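Local coordinates for protein putative mannose-6-phosphate isomerase YvyI (Bacillus subtilis, PDB 1QWR) that probably catalyses the zinc-dependent interconversion of D-mannose 6-phosphate and D-fructose 6-phosphate, at residues 100-104 against 105-109; 142-145 against 146-150; 124-127 against 128-132; 168-171 against 172-176. One frame throughout, in Å; residues are numbered along the deposited sequence.

The four contacts are all local, but they differ with their place in the fold. Contacts 1 and 4 share the metal site: each gives a histidine to the same zinc ion, and they touch where His101 and Asp103 meet Gly173, Ser172 and His176. Contact 4 is the buried one, a turn between two strands; contact 1 is partly buried and starts a helix with a carboxylate cap. Contact 2 is ordinary helix packing near the periphery, its centre about 30 Å from the centre of the chain, and combines an apolar side, Leu144 with Ile148, with a more exposed, polar one at Thr142 and Thr146. Contact 3 is a surface turn, where methylenes and a polar amide oxygen meet; it reaches contact 4 through packing of Ile132 on Tyr168.

Contact 1: residues 100-104 against 105-109; sequences VHPDD and YYAGE. With ZN (zinc ion), chain E.
Pro102, Asp103 and Asp104 run into the first turn of helix 104-110 and meet Tyr106, Ala107 and Gly108 there. Just before them, His101 is given over to the metal: its NE2 binds the zinc ion at 2.5 Å, with the metal at the ring edge and in the ring plane. Its ND1 is hydrogen-bonded to the carbonyl O of Ala193, which fixes the rotation of the ring, and Glu119 and His176 are the other protein ligands. Pro102 then lays two ring carbons against the helix. Its CB approaches the Tyr106 ring obliquely, 3.8 Å from CD2, and its CG sits 3.8 Å from Ala107 CB. Asp103 is the N-cap. Its CG lies between the backbone N and the carbonyl carbon (chi1 70°), a torsion that swings the carboxylate back over the start of the helix, where OD1 accepts from Tyr106 N at 2.8 Å. The N-H points almost straight at the oxygen (168°) and arrives on the syn side, somewhat out of the carboxylate plane. The positive end of the helix dipole, together with this N-H, would probably favour a negative charge on it. Asp103 also accepts through its main chain: Ala107 N reaches its O at 2.9 Å, the first i to i+4 bond of the helix, and Ala107 CB comes within 3.2 Å of the same oxygen. Asp104 O follows, taking the N-H of Gly108 at 2.9 Å, while the Asp104 side chain leaves the helix turn and OD1 accepts from Gly116 N.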
loop_
_atom_site.group_PDB
_atom_site.type_symbol
_atom_site.label_atom_id
_atom_site.label_comp_id
_atom_site.label_asym_id
_atom_site.label_seq_id
_atom_site.Cartn_x
_atom_site.Cartn_y
_atom_site.Cartn_z
ATOM N N VAL A 100 14.623 -4.889 -1.338
ATOM C CA VAL A 100 14.609 -4.530 0.075
ATOM C C VAL A 100 14.396 -3.011 0.157
ATOM O O VAL A 100 14.902 -2.258 -0.688
ATOM C CB VAL A 100 15.945 -4.889 0.782
ATOM C CG1 VAL A 100 17.109 -4.307 0.021
ATOM C CG2 VAL A 100 15.952 -4.342 2.207
ATOM N N HIS A 101 13.649 -2.562 1.167
ATOM C CA HIS A 101 13.413 -1.134 1.363
ATOM C C HIS A 101 14.177 -0.729 2.600
ATOM O O HIS A 101 14.174 -1.448 3.591
ATOM C CB HIS A 101 11.920 -0.831 1.608
ATOM C CG HIS A 101 11.042 -1.210 0.470
ATOM N ND1 HIS A 101 11.149 -0.626 -0.774
ATOM C CD2 HIS A 101 10.012 -2.091 0.388
ATOM C CE1 HIS A 101 10.225 -1.132 -1.574
ATOM N NE2 HIS A 101 9.524 -2.019 -0.892
ATOM N N PRO A 102 14.845 0.431 2.557
ATOM C CA PRO A 102 15.599 0.884 3.724
ATOM C C PRO A 102 14.680 1.460 4.792
ATOM O O PRO A 102 13.501 1.768 4.526
ATOM C CB PRO A 102 16.515 1.948 3.145
ATOM C CG PRO A 102 15.641 2.578 2.090
ATOM C CD PRO A 102 15.028 1.357 1.417
ATOM N N ASP A 103 15.227 1.608 6.001
ATOM C CA ASP A 103 14.475 2.184 7.102
ATOM C C ASP A 103 14.646 3.699 7.007
ATOM O O ASP A 103 15.343 4.182 6.109
ATOM C CB ASP A 103 14.975 1.620 8.454
ATOM C CG ASP A 103 16.370 2.110 8.840
ATOM O OD1 ASP A 103 17.095 2.645 7.992
ATOM O OD2 ASP A 103 16.740 1.943 10.019
ATOM N N ASP A 104 14.007 4.457 7.900
ATOM C CA ASP A 104 14.089 5.916 7.845
ATOM C C ASP A 104 15.523 6.461 7.914
ATOM O O ASP A 104 15.883 7.440 7.236
ATOM C CB ASP A 104 13.282 6.555 8.987
ATOM C CG ASP A 104 11.782 6.386 8.832
ATOM O OD1 ASP A 104 11.313 6.035 7.720
ATOM O OD2 ASP A 104 11.059 6.634 9.836
ATOM N N TYR A 105 16.343 5.852 8.758
ATOM C CA TYR A 105 17.724 6.322 8.884
ATOM C C TYR A 105 18.519 6.139 7.597
ATOM O O TYR A 105 19.124 7.088 7.082
ATOM C CB TYR A 105 18.443 5.576 10.008
ATOM C CG TYR A 105 19.913 5.924 10.065
ATOM C CD1 TYR A 105 20.335 7.180 10.523
ATOM C CD2 TYR A 105 20.872 5.020 9.617
ATOM C CE1 TYR A 105 21.692 7.524 10.529
ATOM C CE2 TYR A 105 22.229 5.348 9.614
ATOM C CZ TYR A 105 22.627 6.603 10.071
ATOM O OH TYR A 105 23.962 6.930 10.055
ATOM N N TYR A 106 18.527 4.922 7.077
ATOM C CA TYR A 106 19.296 4.659 5.872
ATOM C C TYR A 106 18.775 5.426 4.673
ATOM O O TYR A 106 19.562 5.921 3.866
ATOM C CB TYR A 106 19.311 3.175 5.537
ATOM C CG TYR A 106 20.408 2.819 4.551
ATOM C CD1 TYR A 106 21.694 2.493 5.002
ATOM C CD2 TYR A 106 20.168 2.826 3.173
ATOM C CE1 TYR A 106 22.726 2.178 4.100
ATOM C CE2 TYR A 106 21.199 2.508 2.252
ATOM C CZ TYR A 106 22.474 2.187 2.729
ATOM O OH TYR A 106 23.500 1.892 1.849
ATOM N N ALA A 107 17.450 5.513 4.560
ATOM C CA ALA A 107 16.829 6.232 3.449
ATOM C C ALA A 107 17.178 7.705 3.515
ATOM O O ALA A 107 17.522 8.321 2.506
ATOM C CB ALA A 107 15.299 6.061 3.487
ATOM N N GLY A 108 17.074 8.273 4.711
ATOM C CA GLY A 108 17.372 9.683 4.885
ATOM C C GLY A 108 18.833 9.966 4.589
ATOM O O GLY A 108 19.149 10.943 3.930
ATOM N N GLU A 109 19.718 9.094 5.060
ATOM C CA GLU A 109 21.154 9.260 4.834
ATOM C C GLU A 109 21.602 9.044 3.396
ATOM O O GLU A 109 22.472 9.770 2.890
ATOM C CB GLU A 109 21.944 8.295 5.737
ATOM C CG GLU A 109 21.905 8.678 7.210
ATOM C CD GLU A 109 22.463 10.067 7.436
ATOM O OE1 GLU A 109 23.662 10.266 7.173
ATOM O OE2 GLU A 109 21.707 10.961 7.869
HETATM ZN ZN ZN E . 7.868 -3.685 -1.765
HETATM O O HOH W 1 6.787 -1.360 -2.173
#

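Contact 2: residues 142-145 against 146-150; sequences TELV and TMINS
Ile148 packs back along the helix onto Leu144, four residues earlier. Its CB stands 3.5 Å from Leu144 O, and CG1 comes closer still, 3.2 Å from that oxygen, because this branch lies anti to the carbonyl carbon and beside the backbone N (chi1 -70°). The chain then runs on extended, and CD1 ends 4.0 Å from Leu144 CG; the two side chains run alongside each other in the same direction. This is the i to i+4 pairing of an alpha helix, here helix 141-149, and it builds the apolar side that rests on Leu156 of helix 153-156, with Trp153 and Phe214 also touching Ile148. Below the side chains the backbone makes the matching bond, Ile148 N to Leu144 O. Thr146 adds a side-chain bond on a more exposed side. Thr142 O takes both its N and its OG1, each at 2.9 Å, and the two donors reach the carbonyl from opposite faces of its plane. Farther along, Asn149 lies alongside Val145, with ND2 3.5 Å from CG1; its amide approaches Val145 O as well, but the angle is too poor for a bond, and that oxygen accepts from Asn149 N instead.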
loop_
_atom_site.group_PDB
_atom_site.type_symbol
_atom_site.label_atom_id
_atom_site.label_comp_id
_atom_site.label_asym_id
_atom_site.label_seq_id
_atom_site.Cartn_x
_atom_site.Cartn_y
_atom_site.Cartn_z
ATOM N N THR A 142 28.042 -11.639 4.457
ATOM C CA THR A 142 28.974 -12.174 3.459
ATOM C C THR A 142 28.279 -13.329 2.719
ATOM O O THR A 142 28.419 -13.477 1.504
ATOM C CB THR A 142 30.284 -12.705 4.102
ATOM O OG1 THR A 142 30.951 -11.639 4.781
ATOM C CG2 THR A 142 31.227 -13.233 3.028
ATOM N N GLU A 143 27.522 -14.128 3.464
ATOM C CA GLU A 143 26.780 -15.267 2.920
ATOM C C GLU A 143 25.680 -14.766 1.965
ATOM O O GLU A 143 25.471 -15.326 0.893
ATOM C CB GLU A 143 26.169 -16.053 4.079
ATOM C CG GLU A 143 25.492 -17.378 3.741
ATOM C CD GLU A 143 25.192 -18.187 5.002
ATOM O OE1 GLU A 143 26.149 -18.557 5.720
ATOM O OE2 GLU A 143 24.013 -18.455 5.296
ATOM N N LEU A 144 24.979 -13.712 2.365
ATOM C CA LEU A 144 23.934 -13.146 1.527
ATOM C C LEU A 144 24.564 -12.729 0.196
ATOM O O LEU A 144 24.059 -13.064 -0.891
ATOM C CB LEU A 144 23.309 -11.935 2.229
ATOM C CG LEU A 144 22.229 -11.175 1.444
ATOM C CD1 LEU A 144 21.011 -12.077 1.311
ATOM C CD2 LEU A 144 21.861 -9.855 2.161
ATOM N N VAL A 145 25.684 -12.015 0.278
ATOM C CA VAL A 145 26.388 -11.556 -0.915
ATOM C C VAL A 145 26.780 -12.735 -1.802
ATOM O O VAL A 145 26.549 -12.713 -3.015
ATOM C CB VAL A 145 27.652 -10.765 -0.539
ATOM C CG1 VAL A 145 28.576 -10.621 -1.748
ATOM C CG2 VAL A 145 27.248 -9.391 -0.028
ATOM N N THR A 146 27.364 -13.761 -1.190
ATOM C CA THR A 146 27.788 -14.957 -1.913
ATOM C C THR A 146 26.620 -15.636 -2.637
ATOM O O THR A 146 26.713 -15.956 -3.821
ATOM C CB THR A 146 28.425 -15.981 -0.950
ATOM O OG1 THR A 146 29.549 -15.382 -0.294
ATOM C CG2 THR A 146 28.880 -17.222 -1.706
HETATM N N MSE A 147 25.521 -15.852 -1.922
HETATM C CA MSE A 147 24.356 -16.499 -2.505
HETATM C C MSE A 147 23.646 -15.689 -3.569
HETATM O O MSE A 147 22.981 -16.256 -4.438
HETATM C CB MSE A 147 23.378 -16.880 -1.413
HETATM C CG MSE A 147 23.948 -17.911 -0.503
HETATM SE SE MSE A 147 22.654 -18.517 0.736
HETATM C CE MSE A 147 21.765 -19.833 -0.362
ATOM N N ILE A 148 23.777 -14.368 -3.516
ATOM C CA ILE A 148 23.149 -13.530 -4.525
ATOM C C ILE A 148 24.026 -13.574 -5.769
ATOM O O ILE A 148 23.518 -13.620 -6.889
ATOM C CB ILE A 148 22.999 -12.055 -4.064
ATOM C CG1 ILE A 148 21.938 -11.954 -2.963
ATOM C CG2 ILE A 148 22.619 -11.169 -5.247
ATOM C CD1 ILE A 148 21.745 -10.548 -2.426
ATOM N N ASN A 149 25.344 -13.569 -5.565
ATOM C CA ASN A 149 26.287 -13.607 -6.680
ATOM C C ASN A 149 26.218 -14.899 -7.478
ATOM O O ASN A 149 26.469 -14.896 -8.678
ATOM C CB ASN A 149 27.728 -13.384 -6.201
ATOM C CG ASN A 149 28.046 -11.920 -5.989
ATOM O OD1 ASN A 149 27.487 -11.057 -6.664
ATOM N ND2 ASN A 149 28.955 -11.629 -5.062
ATOM N N SER A 150 25.886 -16.006 -6.827
ATOM C CA SER A 150 25.802 -17.264 -7.550
ATOM C C SER A 150 24.351 -17.502 -7.966
ATOM O O SER A 150 23.979 -18.586 -8.428
ATOM C CB SER A 150 26.333 -18.421 -6.689
ATOM O OG SER A 150 25.519 -18.663 -5.560
#

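Contact 3: residues 124-127 against 128-132; sequences IDCK and ENAEI
Lys127 O accepts from Ala130 N at 3.0 Å, closing a type I beta turn that carries the chain from strand 119-126 to strand 131-136. Outside this bond, Lys127 CG sits between the backbone N and the carbonyl carbon (chi1 63°), which sends its straight chain past Asn129, so that the amide oxygen OD1 rests on the methylenes, 3.0 Å from CE and 3.1 Å from CD. The ammonium group does not complete a hydrogen bond: NZ is 3.4 Å from OD1 at a poor angle. With an alanine here the methylenes beyond CB are gone, and the Asn129 amide would probably lose its support and be freer to turn. Under the turn, Cys126 CB meets Ala130 CB at 3.7 Å. Farther out, Lys161 NZ bonds the carbonyl oxygens of Glu128 and Ala130, while backbone bonds tie Lys127 to Gly181 and Ala130 to Ile162. The incoming strand carries a classic beta bulge, Ile124 and Asp125 both facing Leu183. Asp125 OD2 is in a salt bridge with Arg28, and its OD1 accepts from Cys126 N at 2.8 Å, from above the carboxylate plane.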
loop_
_atom_site.group_PDB
_atom_site.type_symbol
_atom_site.label_atom_id
_atom_site.label_comp_id
_atom_site.label_asym_id
_atom_site.label_seq_id
_atom_site.Cartn_x
_atom_site.Cartn_y
_atom_site.Cartn_z
ATOM N N ILE A 124 -6.069 -8.966 -2.036
ATOM C CA ILE A 124 -7.464 -8.875 -2.424
ATOM C C ILE A 124 -7.850 -10.152 -3.162
ATOM O O ILE A 124 -8.871 -10.769 -2.857
ATOM C CB ILE A 124 -7.726 -7.661 -3.356
ATOM C CG1 ILE A 124 -7.387 -6.347 -2.630
ATOM C CG2 ILE A 124 -9.200 -7.629 -3.743
ATOM C CD1 ILE A 124 -7.189 -5.147 -3.578
ATOM N N ASP A 125 -7.021 -10.555 -4.119
ATOM C CA ASP A 125 -7.296 -11.765 -4.897
ATOM C C ASP A 125 -5.967 -12.283 -5.435
ATOM O O ASP A 125 -4.970 -11.560 -5.487
ATOM C CB ASP A 125 -8.234 -11.431 -6.065
ATOM C CG ASP A 125 -8.921 -12.666 -6.658
ATOM O OD1 ASP A 125 -8.697 -13.791 -6.173
ATOM O OD2 ASP A 125 -9.695 -12.503 -7.621
ATOM N N CYS A 126 -5.950 -13.542 -5.838
ATOM C CA CYS A 126 -4.728 -14.125 -6.361
ATOM C C CYS A 126 -5.065 -15.481 -6.940
ATOM O O CYS A 126 -6.109 -16.055 -6.625
ATOM C CB CYS A 126 -3.664 -14.278 -5.252
ATOM S SG CYS A 126 -3.997 -15.471 -3.919
ATOM N N LYS A 127 -4.179 -15.983 -7.789
ATOM C CA LYS A 127 -4.398 -17.286 -8.402
ATOM C C LYS A 127 -4.166 -18.377 -7.375
ATOM O O LYS A 127 -3.477 -18.171 -6.362
ATOM C CB LYS A 127 -3.468 -17.488 -9.602
ATOM C CG LYS A 127 -1.985 -17.484 -9.262
ATOM C CD LYS A 127 -1.149 -17.835 -10.484
ATOM C CE LYS A 127 0.336 -17.690 -10.211
ATOM N NZ LYS A 127 1.141 -18.128 -11.396
ATOM N N GLU A 128 -4.747 -19.541 -7.647
ATOM C CA GLU A 128 -4.641 -20.689 -6.765
ATOM C C GLU A 128 -3.234 -21.021 -6.249
ATOM O O GLU A 128 -3.067 -21.286 -5.061
ATOM C CB GLU A 128 -5.251 -21.928 -7.450
ATOM C CG GLU A 128 -5.082 -23.245 -6.672
ATOM C CD GLU A 128 -3.731 -23.921 -6.908
ATOM O OE1 GLU A 128 -3.443 -24.291 -8.070
ATOM O OE2 GLU A 128 -2.956 -24.091 -5.936
ATOM N N ASN A 129 -2.227 -21.010 -7.113
ATOM C CA ASN A 129 -0.878 -21.357 -6.653
ATOM C C ASN A 129 0.039 -20.153 -6.417
ATOM O O ASN A 129 1.268 -20.267 -6.513
ATOM C CB ASN A 129 -0.204 -22.299 -7.651
ATOM C CG ASN A 129 -0.032 -21.667 -9.014
ATOM O OD1 ASN A 129 -0.042 -20.440 -9.150
ATOM N ND2 ASN A 129 0.143 -22.499 -10.033
ATOM N N ALA A 130 -0.558 -19.005 -6.108
ATOM C CA ALA A 130 0.210 -17.786 -5.875
ATOM C C ALA A 130 1.133 -17.859 -4.659
ATOM O O ALA A 130 0.841 -18.526 -3.660
ATOM C CB ALA A 130 -0.748 -16.579 -5.737
ATOM N N GLU A 131 2.257 -17.159 -4.756
ATOM C CA GLU A 131 3.224 -17.099 -3.673
ATOM C C GLU A 131 3.804 -15.696 -3.579
ATOM O O GLU A 131 3.566 -14.833 -4.425
ATOM C CB GLU A 131 4.423 -18.013 -3.933
ATOM C CG GLU A 131 4.158 -19.453 -4.255
ATOM C CD GLU A 131 5.472 -20.187 -4.524
ATOM O OE1 GLU A 131 6.186 -19.795 -5.478
ATOM O OE2 GLU A 131 5.793 -21.137 -3.776
ATOM N N ILE A 132 4.591 -15.501 -2.532
ATOM C CA ILE A 132 5.338 -14.271 -2.332
ATOM C C ILE A 132 6.716 -14.723 -1.832
ATOM O O ILE A 132 6.863 -15.834 -1.305
ATOM C CB ILE A 132 4.706 -13.335 -1.270
ATOM C CG1 ILE A 132 4.676 -14.015 0.091
ATOM C CG2 ILE A 132 3.321 -12.903 -1.740
ATOM C CD1 ILE A 132 4.286 -13.075 1.252
#

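Contact 4: residues 168-171 against 172-176; sequences YYVP and SGTLH. With ZN (zinc ion), chain E.
The contact of Val170 and Pro171 with Thr174 and His176 is a buried one, built round a type II beta turn from Pro171 to Thr174, and leads from the end of strand 167-170 to a zinc ligand at the start of strand 176-178. Two donors of Thr174 grip Pro171 O. Its N makes the turn bond at 3.2 Å, and OG1 the shorter one at 2.7 Å, both from the same face of the carbonyl. The hydroxyl can do so because it stands beside its own backbone N (chi1 -56°). A valine in its place lacks the hydroxyl, and Pro171 O would probably be left with the longer turn bond alone, and the turn held less firmly. Gly173 has a positive phi of 96°, a conformation in which any side chain would collide with the carbonyl oxygen before it, so that glycine is called for. Beyond the turn, His176 is fixed from several sides. ND1 donates to Thr174 O at 2.7 Å, nearly straight and in the ring plane, so a backbone carbonyl sets the ring's rotation; NE2 binds the zinc ion at 2.6 Å, with the metal at the ring edge and in its plane. Over one ring face lies Val170 CG1, a CH-pi contact 4.0 Å from the centroid, and the same methyl touches Thr174 CB at 3.8 Å. Within the cupin-type framework, Tyr168 and Val170 pair through their backbones with Trp121 and Glu119 of strand 119-126, Leu175 pairs with Gly135 of strand 131-136, and Gly173 bonds to His101 and to Thr222, just after helix 214-220.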
loop_
_atom_site.group_PDB
_atom_site.type_symbol
_atom_site.label_atom_id
_atom_site.label_comp_id
_atom_site.label_asym_id
_atom_site.label_seq_id
_atom_site.Cartn_x
_atom_site.Cartn_y
_atom_site.Cartn_z
ATOM N N TYR A 168 0.079 -9.489 5.090
ATOM C CA TYR A 168 1.502 -9.626 5.410
ATOM C C TYR A 168 2.120 -8.283 5.770
ATOM O O TYR A 168 1.962 -7.303 5.047
ATOM C CB TYR A 168 2.282 -10.226 4.236
ATOM C CG TYR A 168 1.835 -11.620 3.893
ATOM C CD1 TYR A 168 0.828 -11.836 2.960
ATOM C CD2 TYR A 168 2.339 -12.724 4.593
ATOM C CE1 TYR A 168 0.315 -13.123 2.733
ATOM C CE2 TYR A 168 1.834 -14.006 4.377
ATOM C CZ TYR A 168 0.821 -14.199 3.454
ATOM O OH TYR A 168 0.264 -15.456 3.285
ATOM N N TYR A 169 2.838 -8.249 6.883
ATOM C CA TYR A 169 3.510 -7.031 7.315
ATOM C C TYR A 169 4.954 -7.172 6.836
ATOM O O TYR A 169 5.570 -8.232 7.019
ATOM C CB TYR A 169 3.442 -6.929 8.834
ATOM C CG TYR A 169 4.000 -5.648 9.377
ATOM C CD1 TYR A 169 3.306 -4.456 9.235
ATOM C CD2 TYR A 169 5.205 -5.632 10.071
ATOM C CE1 TYR A 169 3.790 -3.267 9.784
ATOM C CE2 TYR A 169 5.699 -4.454 10.621
ATOM C CZ TYR A 169 4.979 -3.276 10.478
ATOM O OH TYR A 169 5.420 -2.131 11.083
ATOM N N VAL A 170 5.487 -6.121 6.215
ATOM C CA VAL A 170 6.841 -6.154 5.643
ATOM C C VAL A 170 7.720 -5.047 6.200
ATOM O O VAL A 170 7.826 -3.966 5.625
ATOM C CB VAL A 170 6.788 -6.011 4.107
ATOM C CG1 VAL A 170 8.164 -6.357 3.500
ATOM C CG2 VAL A 170 5.701 -6.905 3.530
ATOM N N PRO A 171 8.375 -5.307 7.341
ATOM C CA PRO A 171 9.245 -4.307 7.963
ATOM C C PRO A 171 10.336 -3.901 6.984
ATOM O O PRO A 171 10.780 -4.722 6.183
ATOM C CB PRO A 171 9.835 -5.054 9.156
ATOM C CG PRO A 171 8.788 -6.085 9.484
ATOM C CD PRO A 171 8.323 -6.546 8.136
ATOM N N SER A 172 10.769 -2.646 7.032
ATOM C CA SER A 172 11.855 -2.227 6.157
ATOM C C SER A 172 13.028 -3.144 6.548
ATOM O O SER A 172 13.129 -3.584 7.714
ATOM C CB SER A 172 12.214 -0.770 6.413
ATOM O OG SER A 172 12.543 -0.569 7.777
ATOM N N GLY A 173 13.886 -3.443 5.577
ATOM C CA GLY A 173 15.019 -4.332 5.811
ATOM C C GLY A 173 14.688 -5.761 5.387
ATOM O O GLY A 173 15.557 -6.639 5.380
ATOM N N THR A 174 13.425 -6.011 5.042
ATOM C CA THR A 174 12.998 -7.357 4.647
ATOM C C THR A 174 13.209 -7.595 3.166
ATOM O O THR A 174 12.740 -6.819 2.342
ATOM C CB THR A 174 11.489 -7.584 4.947
ATOM O OG1 THR A 174 11.240 -7.337 6.335
ATOM C CG2 THR A 174 11.064 -9.005 4.599
ATOM N N LEU A 175 13.917 -8.673 2.821
ATOM C CA LEU A 175 14.133 -9.017 1.419
ATOM C C LEU A 175 12.815 -9.624 0.983
ATOM O O LEU A 175 12.291 -10.524 1.644
ATOM C CB LEU A 175 15.258 -10.048 1.286
ATOM C CG LEU A 175 15.666 -10.359 -0.150
ATOM C CD1 LEU A 175 16.305 -9.139 -0.797
ATOM C CD2 LEU A 175 16.636 -11.538 -0.129
ATOM N N HIS A 176 12.260 -9.142 -0.121
ATOM C CA HIS A 176 10.961 -9.650 -0.540
ATOM C C HIS A 176 10.638 -9.385 -2.005
ATOM O O HIS A 176 11.407 -8.755 -2.735
ATOM C CB HIS A 176 9.866 -8.984 0.287
ATOM C CG HIS A 176 9.763 -7.508 0.046
ATOM N ND1 HIS A 176 10.659 -6.601 0.573
ATOM C CD2 HIS A 176 8.935 -6.794 -0.750
ATOM C CE1 HIS A 176 10.388 -5.398 0.107
ATOM N NE2 HIS A 176 9.349 -5.488 -0.698
HETATM ZN ZN ZN E . 7.868 -3.685 -1.765
HETATM O O HOH W 1 6.787 -1.360 -2.173
#